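Local atomic coordinates of titin (Homo sapiens, PDB entry 2J8H), a protein that is a giant elastic protein of muscle, represented here by a rigid tandem of two immunoglobulin domains from the A-band. Residues E95-A100 and N182-D187; A100-P105 and D187-E192; F7-R12 and V25-G30. One frame throughout, in Å; residues are numbered along the deposited sequence.

Contact 1 (E95-A100 and N182-D187); sequences EVEVPA and NRFGID
At the junction of two immunoglobulin domains, the tight turn Asn182-Gly185 of the second domain is clasped to the linking strand through Asn182, which meets the backbone of Val98 and Ala100. ND2 of Asn182 donates to Val98 O at 3.1 Å, nearly straight (163°), with the acceptor in the amide plane and the donor in the carbonyl plane. The other end of the amide is shared: Ala100 N reaches Asn182 OD1 at 3.2 Å from one face of its plane, and Phe184 N reaches the same OD1 at 3.0 Å from the opposite face. The bond from Phe184 N closes an Asx turn: with CG of Asn182 placed between the backbone N and the carbonyl carbon (chi1 66°), OD1 lies within reach of it. ND2 also donates to Pro132 O, so all four hydrogen bonds of the amide go to backbone atoms. This is the type I turn between strands 174-182 and 185-196, the last hairpin of the I-set fold, and strand 86-102 runs past it from the first domain. The Phe184 and Glu97 side chains cross at about a right angle, the carboxylate plane tilted 39° from the ring: Glu97 CB sits over one face, 3.8 Å from the ring centroid, a CH-pi contact, while Arg183 CG lies over the opposite face. Ala100 CB fits against Gly185 O at 3.4 Å.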
loop_
_atom_site.group_PDB
_atom_site.type_symbol
_atom_site.label_atom_id
_atom_site.label_comp_id
_atom_site.label_asym_id
_atom_site.label_seq_id
_atom_site.Cartn_x
_atom_site.Cartn_y
_atom_site.Cartn_z
ATOM N N GLU A 95 -5.731 -18.393 -3.844
ATOM C CA GLU A 95 -4.415 -18.438 -4.408
ATOM C C GLU A 95 -3.902 -17.017 -4.344
ATOM O O GLU A 95 -4.653 -16.071 -4.543
ATOM C CB GLU A 95 -4.459 -18.985 -5.832
ATOM C CG GLU A 95 -4.443 -20.522 -5.839
ATOM C CD GLU A 95 -5.370 -21.150 -6.868
ATOM O OE1 GLU A 95 -5.157 -20.916 -8.092
ATOM O OE2 GLU A 95 -6.287 -21.918 -6.442
ATOM N N VAL A 96 -2.629 -16.866 -4.019
ATOM C CA VAL A 96 -2.058 -15.549 -3.801
ATOM C C VAL A 96 -1.037 -15.325 -4.881
ATOM O O VAL A 96 -0.101 -16.114 -5.046
ATOM C CB VAL A 96 -1.429 -15.393 -2.399
ATOM C CG1 VAL A 96 -0.759 -14.019 -2.261
ATOM C CG2 VAL A 96 -2.493 -15.610 -1.300
ATOM N N GLU A 97 -1.239 -14.247 -5.627
ATOM C CA GLU A 97 -0.414 -13.935 -6.770
ATOM C C GLU A 97 0.757 -13.112 -6.264
ATOM O O GLU A 97 0.569 -12.093 -5.597
ATOM C CB GLU A 97 -1.187 -13.122 -7.817
ATOM C CG GLU A 97 -2.628 -13.597 -8.088
ATOM C CD GLU A 97 -3.412 -12.614 -8.952
ATOM O OE1 GLU A 97 -3.176 -11.376 -8.852
ATOM O OE2 GLU A 97 -4.247 -13.084 -9.751
ATOM N N VAL A 98 1.964 -13.579 -6.548
ATOM C CA VAL A 98 3.167 -12.853 -6.152
ATOM C C VAL A 98 3.992 -12.688 -7.415
ATOM O O VAL A 98 4.433 -13.688 -8.008
ATOM C CB VAL A 98 3.978 -13.626 -5.089
ATOM C CG1 VAL A 98 5.169 -12.796 -4.625
ATOM C CG2 VAL A 98 3.081 -14.046 -3.906
ATOM N N PRO A 99 4.164 -11.448 -7.876
ATOM C CA PRO A 99 4.992 -11.204 -9.058
ATOM C C PRO A 99 6.404 -11.735 -8.887
ATOM O O PRO A 99 6.940 -11.690 -7.771
ATOM C CB PRO A 99 5.014 -9.674 -9.145
ATOM C CG PRO A 99 3.773 -9.270 -8.514
ATOM C CD PRO A 99 3.592 -10.191 -7.363
ATOM N N ALA A 100 7.009 -12.234 -9.963
ATOM C CA ALA A 100 8.394 -12.706 -9.869
ATOM C C ALA A 100 9.264 -11.540 -9.500
ATOM O O ALA A 100 9.154 -10.481 -10.113
ATOM C CB ALA A 100 8.879 -13.330 -11.181
ATOM N N ASN A 182 7.469 -15.047 -14.091
ATOM C CA ASN A 182 6.210 -15.787 -14.102
ATOM C C ASN A 182 5.159 -14.966 -14.812
ATOM O O ASN A 182 5.487 -13.953 -15.446
ATOM C CB ASN A 182 5.783 -16.227 -12.684
ATOM C CG ASN A 182 5.426 -15.082 -11.769
ATOM O OD1 ASN A 182 5.332 -13.922 -12.174
ATOM N ND2 ASN A 182 5.221 -15.412 -10.497
ATOM N N ARG A 183 3.902 -15.394 -14.716
ATOM C CA ARG A 183 2.825 -14.732 -15.424
ATOM C C ARG A 183 2.565 -13.305 -14.962
ATOM O O ARG A 183 1.943 -12.545 -15.682
ATOM C CB ARG A 183 1.523 -15.572 -15.341
ATOM C CG ARG A 183 0.927 -15.692 -13.920
ATOM C CD ARG A 183 -0.372 -16.476 -13.919
ATOM N NE ARG A 183 -0.177 -17.861 -14.360
ATOM C CZ ARG A 183 -1.117 -18.801 -14.315
ATOM N NH1 ARG A 183 -2.335 -18.518 -13.843
ATOM N NH2 ARG A 183 -0.844 -20.034 -14.746
ATOM N N PHE A 184 3.031 -12.937 -13.777
ATOM C CA PHE A 184 2.769 -11.615 -13.245
ATOM C C PHE A 184 3.937 -10.662 -13.438
ATOM O O PHE A 184 3.888 -9.520 -12.974
ATOM C CB PHE A 184 2.369 -11.716 -11.766
ATOM C CG PHE A 184 1.134 -12.555 -11.556
ATOM C CD1 PHE A 184 -0.091 -12.131 -12.051
ATOM C CD2 PHE A 184 1.209 -13.780 -10.929
ATOM C CE1 PHE A 184 -1.237 -12.903 -11.892
ATOM C CE2 PHE A 184 0.065 -14.550 -10.771
ATOM C CZ PHE A 184 -1.152 -14.105 -11.255
ATOM N N GLY A 185 4.992 -11.133 -14.103
ATOM C CA GLY A 185 6.101 -10.255 -14.436
ATOM C C GLY A 185 7.455 -10.919 -14.478
ATOM O O GLY A 185 7.630 -12.052 -14.056
ATOM N N ILE A 186 8.403 -10.156 -15.010
ATOM C CA ILE A 186 9.779 -10.532 -15.136
ATOM C C ILE A 186 10.597 -9.546 -14.332
ATOM O O ILE A 186 10.369 -8.343 -14.389
ATOM C CB ILE A 186 10.194 -10.417 -16.586
ATOM C CG1 ILE A 186 9.272 -11.313 -17.417
ATOM C CG2 ILE A 186 11.681 -10.777 -16.755
ATOM C CD1 ILE A 186 9.682 -11.476 -18.831
ATOM N N ASP A 187 11.570 -10.052 -13.601
ATOM C CA ASP A 187 12.512 -9.183 -12.894
ATOM C C ASP A 187 13.904 -9.766 -13.117
ATOM O O ASP A 187 14.053 -10.989 -13.174
ATOM C CB ASP A 187 12.188 -9.203 -11.404
ATOM C CG ASP A 187 12.851 -8.069 -10.623
ATOM O OD1 ASP A 187 12.984 -6.970 -11.184
ATOM O OD2 ASP A 187 13.202 -8.280 -9.441
#

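Contact 2 (A100-P105 and D187-E192); sequences AKIHLP and DQKTVE
Lys189 lies against Ile102 and Leu104 where strand 100-102 runs nearly parallel (11°) to strand 187-192, the axes 5.8 Å apart at closest approach, joined by side chains and not by a backbone pairing. Its CB touches both Ile102 CG2 and Leu104 CD1, the latter at 3.9 Å. CG makes the tighter touch, 3.5 Å from Ile102 CG2, as the two side chains run past each other in opposite directions. The bend at chi2 (-66°) puts CD near Leu104 CD1; CE approaches Lys101 NZ, and a second bend at chi4 turns Lys189 NZ back to Asp187 OD1 at 3.0 Å and to the carbonyl of Gln188. The second carboxylate oxygen, Asp187 OD2, takes a nearly straight bond from Ile102 N (2.7 Å) on its anti side and one from Lys101 NZ (2.6 Å) on its syn side; Lys101 NZ donates to Ile102 O as well. Ile102 and Leu104 also pack on Ile126 of strand 123-131. Lys101 NZ and Lys189 NZ, 3.6 Å apart, are thus joined through one carboxylate; the two ammonium groups and the N-H of Ile102 would be expected to favour the ionised form of Asp187.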
loop_
_atom_site.group_PDB
_atom_site.type_symbol
_atom_site.label_atom_id
_atom_site.label_comp_id
_atom_site.label_asym_id
_atom_site.label_seq_id
_atom_site.Cartn_x
_atom_site.Cartn_y
_atom_site.Cartn_z
ATOM N N ALA A 100 7.009 -12.234 -9.963
ATOM C CA ALA A 100 8.394 -12.706 -9.869
ATOM C C ALA A 100 9.264 -11.540 -9.500
ATOM O O ALA A 100 9.154 -10.481 -10.113
ATOM C CB ALA A 100 8.879 -13.330 -11.181
ATOM N N LYS A 101 10.152 -11.735 -8.531
ATOM C CA LYS A 101 10.968 -10.641 -8.041
ATOM C C LYS A 101 12.280 -11.173 -7.514
ATOM O O LYS A 101 12.319 -12.182 -6.836
ATOM C CB LYS A 101 10.200 -9.860 -6.954
ATOM C CG LYS A 101 10.908 -8.623 -6.411
ATOM C CD LYS A 101 10.866 -7.440 -7.360
ATOM C CE LYS A 101 11.922 -6.315 -6.974
ATOM N NZ LYS A 101 13.341 -6.618 -7.391
ATOM N N ILE A 102 13.357 -10.498 -7.872
ATOM C CA ILE A 102 14.693 -10.830 -7.382
ATOM C C ILE A 102 14.997 -9.857 -6.246
ATOM O O ILE A 102 14.756 -8.666 -6.390
ATOM C CB ILE A 102 15.762 -10.640 -8.474
ATOM C CG1 ILE A 102 15.586 -11.631 -9.610
ATOM C CG2 ILE A 102 17.152 -10.781 -7.884
ATOM C CD1 ILE A 102 15.568 -13.069 -9.180
ATOM N N HIS A 103 15.507 -10.377 -5.137
ATOM C CA HIS A 103 15.778 -9.582 -3.932
ATOM C C HIS A 103 17.247 -9.635 -3.587
ATOM O O HIS A 103 17.689 -10.550 -2.892
ATOM C CB HIS A 103 15.034 -10.148 -2.729
ATOM C CG HIS A 103 13.564 -10.312 -2.939
ATOM N ND1 HIS A 103 12.713 -9.245 -3.074
ATOM C CD2 HIS A 103 12.793 -11.424 -3.020
ATOM C CE1 HIS A 103 11.476 -9.691 -3.246
ATOM N NE2 HIS A 103 11.503 -11.009 -3.220
ATOM N N LEU A 104 18.005 -8.642 -4.022
ATOM C CA LEU A 104 19.426 -8.546 -3.671
ATOM C C LEU A 104 19.594 -8.071 -2.232
ATOM O O LEU A 104 19.221 -6.938 -1.898
ATOM C CB LEU A 104 20.132 -7.575 -4.599
ATOM C CG LEU A 104 20.241 -7.911 -6.080
ATOM C CD1 LEU A 104 21.025 -6.768 -6.775
ATOM C CD2 LEU A 104 20.860 -9.280 -6.327
ATOM N N PRO A 105 20.171 -8.908 -1.359
ATOM C CA PRO A 105 20.396 -8.445 0.007
ATOM C C PRO A 105 21.280 -7.192 0.111
ATOM O O PRO A 105 20.967 -6.249 0.846
ATOM C CB PRO A 105 21.085 -9.636 0.655
ATOM C CG PRO A 105 20.673 -10.807 -0.148
ATOM C CD PRO A 105 20.593 -10.304 -1.539
ATOM N N ASP A 187 11.570 -10.052 -13.601
ATOM C CA ASP A 187 12.512 -9.183 -12.894
ATOM C C ASP A 187 13.904 -9.766 -13.117
ATOM O O ASP A 187 14.053 -10.989 -13.174
ATOM C CB ASP A 187 12.188 -9.203 -11.404
ATOM C CG ASP A 187 12.851 -8.069 -10.623
ATOM O OD1 ASP A 187 12.984 -6.970 -11.184
ATOM O OD2 ASP A 187 13.202 -8.280 -9.441
ATOM N N GLN A 188 14.903 -8.896 -13.239
ATOM C CA GLN A 188 16.304 -9.286 -13.336
ATOM C C GLN A 188 17.179 -8.339 -12.550
ATOM O O GLN A 188 16.806 -7.182 -12.288
ATOM C CB GLN A 188 16.779 -9.372 -14.785
ATOM C CG GLN A 188 17.075 -8.080 -15.485
ATOM C CD GLN A 188 17.741 -8.295 -16.848
ATOM O OE1 GLN A 188 17.284 -9.106 -17.665
ATOM N NE2 GLN A 188 18.823 -7.577 -17.087
ATOM N N LYS A 189 18.329 -8.849 -12.145
ATOM C CA LYS A 189 19.316 -8.080 -11.419
ATOM C C LYS A 189 20.678 -8.593 -11.863
ATOM O O LYS A 189 20.797 -9.692 -12.379
ATOM C CB LYS A 189 19.168 -8.250 -9.905
ATOM C CG LYS A 189 17.908 -7.638 -9.274
ATOM C CD LYS A 189 17.909 -6.125 -9.362
ATOM C CE LYS A 189 16.554 -5.535 -9.059
ATOM N NZ LYS A 189 15.519 -5.900 -10.106
ATOM N N THR A 190 21.688 -7.762 -11.670
ATOM C CA THR A 190 23.041 -8.079 -12.034
ATOM C C THR A 190 23.883 -8.133 -10.772
ATOM O O THR A 190 23.675 -7.371 -9.830
ATOM C CB THR A 190 23.577 -7.018 -12.991
ATOM O OG1 THR A 190 22.776 -7.052 -14.175
ATOM C CG2 THR A 190 25.050 -7.259 -13.367
ATOM N N VAL A 191 24.855 -9.032 -10.786
ATOM C CA VAL A 191 25.866 -9.150 -9.742
ATOM C C VAL A 191 27.248 -9.080 -10.394
ATOM O O VAL A 191 27.520 -9.827 -11.337
ATOM C CB VAL A 191 25.755 -10.518 -9.039
ATOM C CG1 VAL A 191 26.815 -10.665 -7.979
ATOM C CG2 VAL A 191 24.367 -10.700 -8.453
ATOM N N GLU A 192 28.105 -8.184 -9.919
ATOM C CA GLU A 192 29.478 -8.158 -10.397
ATOM C C GLU A 192 30.350 -9.008 -9.490
ATOM O O GLU A 192 30.365 -8.814 -8.267
ATOM C CB GLU A 192 30.049 -6.749 -10.470
ATOM C CG GLU A 192 31.493 -6.792 -10.969
ATOM C CD GLU A 192 32.100 -5.447 -11.196
ATOM O OE1 GLU A 192 31.458 -4.435 -10.843
ATOM O OE2 GLU A 192 33.231 -5.416 -11.727
#

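Contact 3 (F7-R12 and V25-G30); sequences FKEELR and VCKVTG
The ring of Phe7 is met obliquely by Cys26 SG and Val28 CG2, both touching its CD2-CE2 side. CE2 lies 3.6 Å from Val28 CG2, and the Phe7 and Val28 side chains run side by side, pointing the same way. Cys26 SG stands 5.1 Å from the centroid of the Phe7 ring, a sulfur-aromatic contact well off the ring normal; chi1 of 64° turns this sulfur toward the ring. The other flat group, the carboxylate of Glu9, ends a side chain that crosses the extended Lys27 chain obliquely; Glu9 CB meets Lys27 CB at 3.7 Å, and Glu9 CD and OE2 lie beside Lys27 CD. Glu9 OE2 is 4.5 Å from Lys27 NZ, beyond a salt bridge, and the ammonium group instead bonds to the hydroxyl of Tyr61. Between these two layers the backbones pair antiparallel through a classic beta bulge: Lys8 and Glu9 both face Lys27, and the register slips by one between Phe7-Val28 and Glu9-Lys27. Lys27 O accepts a good bond from Glu9 N at 3.1 Å and a weak, bent one from Lys8 N, while Lys27 N returns a bond to Glu9 O at 2.9 Å. Past the bulge the chains separate, and a water donates to both Glu10 O (3.3 Å) and Val25 O (3.1 Å), bridging two carbonyl oxygens, both acceptors. Leu11 closes this end with CD2 against Cys26 CB. Strand 6-7 is the outermost of its sheet, paired with strand 22-29, which in turn pairs with strand 61-66. Phe7, Leu11 and Val28 face inward across the immunoglobulin sandwich, where Phe7 and Leu11 pack on Val79 of strand 76-83, Phe7 also meets Val88 of strand 86-102, and Val28 rests on Ala81.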
loop_
_atom_site.group_PDB
_atom_site.type_symbol
_atom_site.label_atom_id
_atom_site.label_comp_id
_atom_site.label_asym_id
_atom_site.label_seq_id
_atom_site.Cartn_x
_atom_site.Cartn_y
_atom_site.Cartn_z
ATOM N N PHE A 7 -26.520 -22.492 1.401
ATOM C CA PHE A 7 -25.735 -21.396 0.821
ATOM C C PHE A 7 -26.455 -20.919 -0.422
ATOM O O PHE A 7 -26.420 -21.580 -1.454
ATOM C CB PHE A 7 -24.303 -21.842 0.529
ATOM C CG PHE A 7 -23.515 -22.059 1.754
ATOM C CD1 PHE A 7 -23.268 -23.327 2.219
ATOM C CD2 PHE A 7 -23.105 -20.988 2.511
ATOM C CE1 PHE A 7 -22.581 -23.534 3.397
ATOM C CE2 PHE A 7 -22.412 -21.178 3.671
ATOM C CZ PHE A 7 -22.167 -22.480 4.131
ATOM N N LYS A 8 -27.191 -19.818 -0.278
ATOM C CA LYS A 8 -27.882 -19.173 -1.396
ATOM C C LYS A 8 -26.834 -18.593 -2.343
ATOM O O LYS A 8 -26.982 -18.614 -3.554
ATOM C CB LYS A 8 -28.789 -18.062 -0.855
ATOM C CG LYS A 8 -29.632 -17.319 -1.870
ATOM C CD LYS A 8 -30.801 -18.137 -2.280
ATOM C CE LYS A 8 -31.664 -17.418 -3.293
ATOM N NZ LYS A 8 -32.601 -18.383 -3.944
ATOM N N GLU A 9 -25.768 -18.053 -1.767
ATOM C CA GLU A 9 -24.604 -17.641 -2.548
ATOM C C GLU A 9 -23.393 -18.330 -1.927
ATOM O O GLU A 9 -23.067 -18.097 -0.782
ATOM C CB GLU A 9 -24.485 -16.123 -2.551
ATOM C CG GLU A 9 -25.765 -15.463 -3.073
ATOM C CD GLU A 9 -25.663 -13.955 -3.169
ATOM O OE1 GLU A 9 -24.645 -13.415 -2.708
ATOM O OE2 GLU A 9 -26.592 -13.309 -3.702
ATOM N N GLU A 10 -22.792 -19.239 -2.682
ATOM C CA GLU A 10 -21.678 -20.062 -2.207
ATOM C C GLU A 10 -20.383 -19.265 -2.247
ATOM O O GLU A 10 -20.280 -18.279 -2.977
ATOM C CB GLU A 10 -21.505 -21.299 -3.107
ATOM C CG GLU A 10 -22.702 -22.238 -3.163
ATOM C CD GLU A 10 -22.542 -23.310 -4.240
ATOM O OE1 GLU A 10 -21.389 -23.652 -4.608
ATOM O OE2 GLU A 10 -23.578 -23.793 -4.762
ATOM N N LEU A 11 -19.400 -19.695 -1.456
ATOM C CA LEU A 11 -18.063 -19.105 -1.477
ATOM C C LEU A 11 -17.433 -19.214 -2.848
ATOM O O LEU A 11 -17.589 -20.219 -3.528
ATOM C CB LEU A 11 -17.128 -19.829 -0.506
ATOM C CG LEU A 11 -17.099 -19.533 0.973
ATOM C CD1 LEU A 11 -15.806 -20.175 1.580
ATOM C CD2 LEU A 11 -17.170 -18.026 1.275
ATOM N N ARG A 12 -16.717 -18.170 -3.252
ATOM C CA ARG A 12 -16.017 -18.169 -4.540
ATOM C C ARG A 12 -14.531 -18.413 -4.333
ATOM O O ARG A 12 -13.952 -17.843 -3.427
ATOM C CB ARG A 12 -16.182 -16.804 -5.223
ATOM C CG ARG A 12 -17.491 -16.631 -5.949
ATOM C CD ARG A 12 -17.540 -15.315 -6.744
ATOM N NE ARG A 12 -18.901 -14.758 -6.709
ATOM C CZ ARG A 12 -19.834 -14.916 -7.646
ATOM N NH1 ARG A 12 -19.583 -15.596 -8.768
ATOM N NH2 ARG A 12 -21.036 -14.367 -7.458
ATOM N N VAL A 25 -16.969 -14.211 0.802
ATOM C CA VAL A 25 -18.315 -13.756 1.077
ATOM C C VAL A 25 -19.254 -14.876 0.700
ATOM O O VAL A 25 -19.030 -15.569 -0.304
ATOM C CB VAL A 25 -18.725 -12.527 0.204
ATOM C CG1 VAL A 25 -20.019 -11.911 0.763
ATOM C CG2 VAL A 25 -17.618 -11.473 0.116
ATOM N N CYS A 26 -20.328 -15.037 1.460
ATOM C CA CYS A 26 -21.368 -15.995 1.090
ATOM C C CYS A 26 -22.679 -15.482 1.653
ATOM O O CYS A 26 -22.674 -14.521 2.441
ATOM C CB CYS A 26 -21.022 -17.386 1.605
ATOM S SG CYS A 26 -20.957 -17.545 3.357
ATOM N N LYS A 27 -23.789 -16.086 1.215
ATOM C CA LYS A 27 -25.104 -15.746 1.711
ATOM C C LYS A 27 -25.802 -17.039 2.140
ATOM O O LYS A 27 -25.939 -17.979 1.357
ATOM C CB LYS A 27 -25.936 -15.005 0.670
ATOM C CG LYS A 27 -27.267 -14.494 1.177
ATOM C CD LYS A 27 -28.018 -13.866 0.033
ATOM C CE LYS A 27 -29.309 -13.240 0.460
ATOM N NZ LYS A 27 -29.834 -12.455 -0.677
ATOM N N VAL A 28 -26.255 -17.039 3.383
ATOM C CA VAL A 28 -26.816 -18.205 4.026
ATOM C C VAL A 28 -28.306 -17.996 4.257
ATOM O O VAL A 28 -28.742 -16.916 4.648
ATOM C CB VAL A 28 -26.081 -18.437 5.359
ATOM C CG1 VAL A 28 -26.738 -19.534 6.224
ATOM C CG2 VAL A 28 -24.598 -18.749 5.083
ATOM N N THR A 29 -29.088 -19.037 4.008
ATOM C CA THR A 29 -30.488 -19.055 4.409
ATOM C C THR A 29 -30.724 -20.176 5.413
ATOM O O THR A 29 -29.909 -21.078 5.563
ATOM C CB THR A 29 -31.418 -19.224 3.216
ATOM O OG1 THR A 29 -31.100 -20.438 2.534
ATOM C CG2 THR A 29 -31.283 -18.028 2.244
ATOM N N GLY A 30 -31.845 -20.095 6.104
ATOM C CA GLY A 30 -32.256 -21.136 7.040
ATOM C C GLY A 30 -33.004 -20.501 8.183
ATOM O O GLY A 30 -32.837 -19.315 8.455
HETATM O O HOH W 1 -20.608 -15.015 -2.890
#

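In the fold
Contacts 1 and 2 are consecutive lengths of one junction: both bring strand 86-102 against strand 185-196, share Ala100 and Asp187, and have centres 14 Å apart. Contact 1 holds the linking strand against the hairpin turn, and contact 2 continues the junction along the second domain. Contact 3 lies in the first domain, its centre about 31 Å from that of contact 1 and 44 Å from that of contact 2, on the other side of the chain's centre. Contacts 1 and 3 do meet between molecules, since Arg12 and Val25 pack on Arg183 and Ile186 of the second subunit. The continuous strand 86-102 is consistent with a rigid tandem.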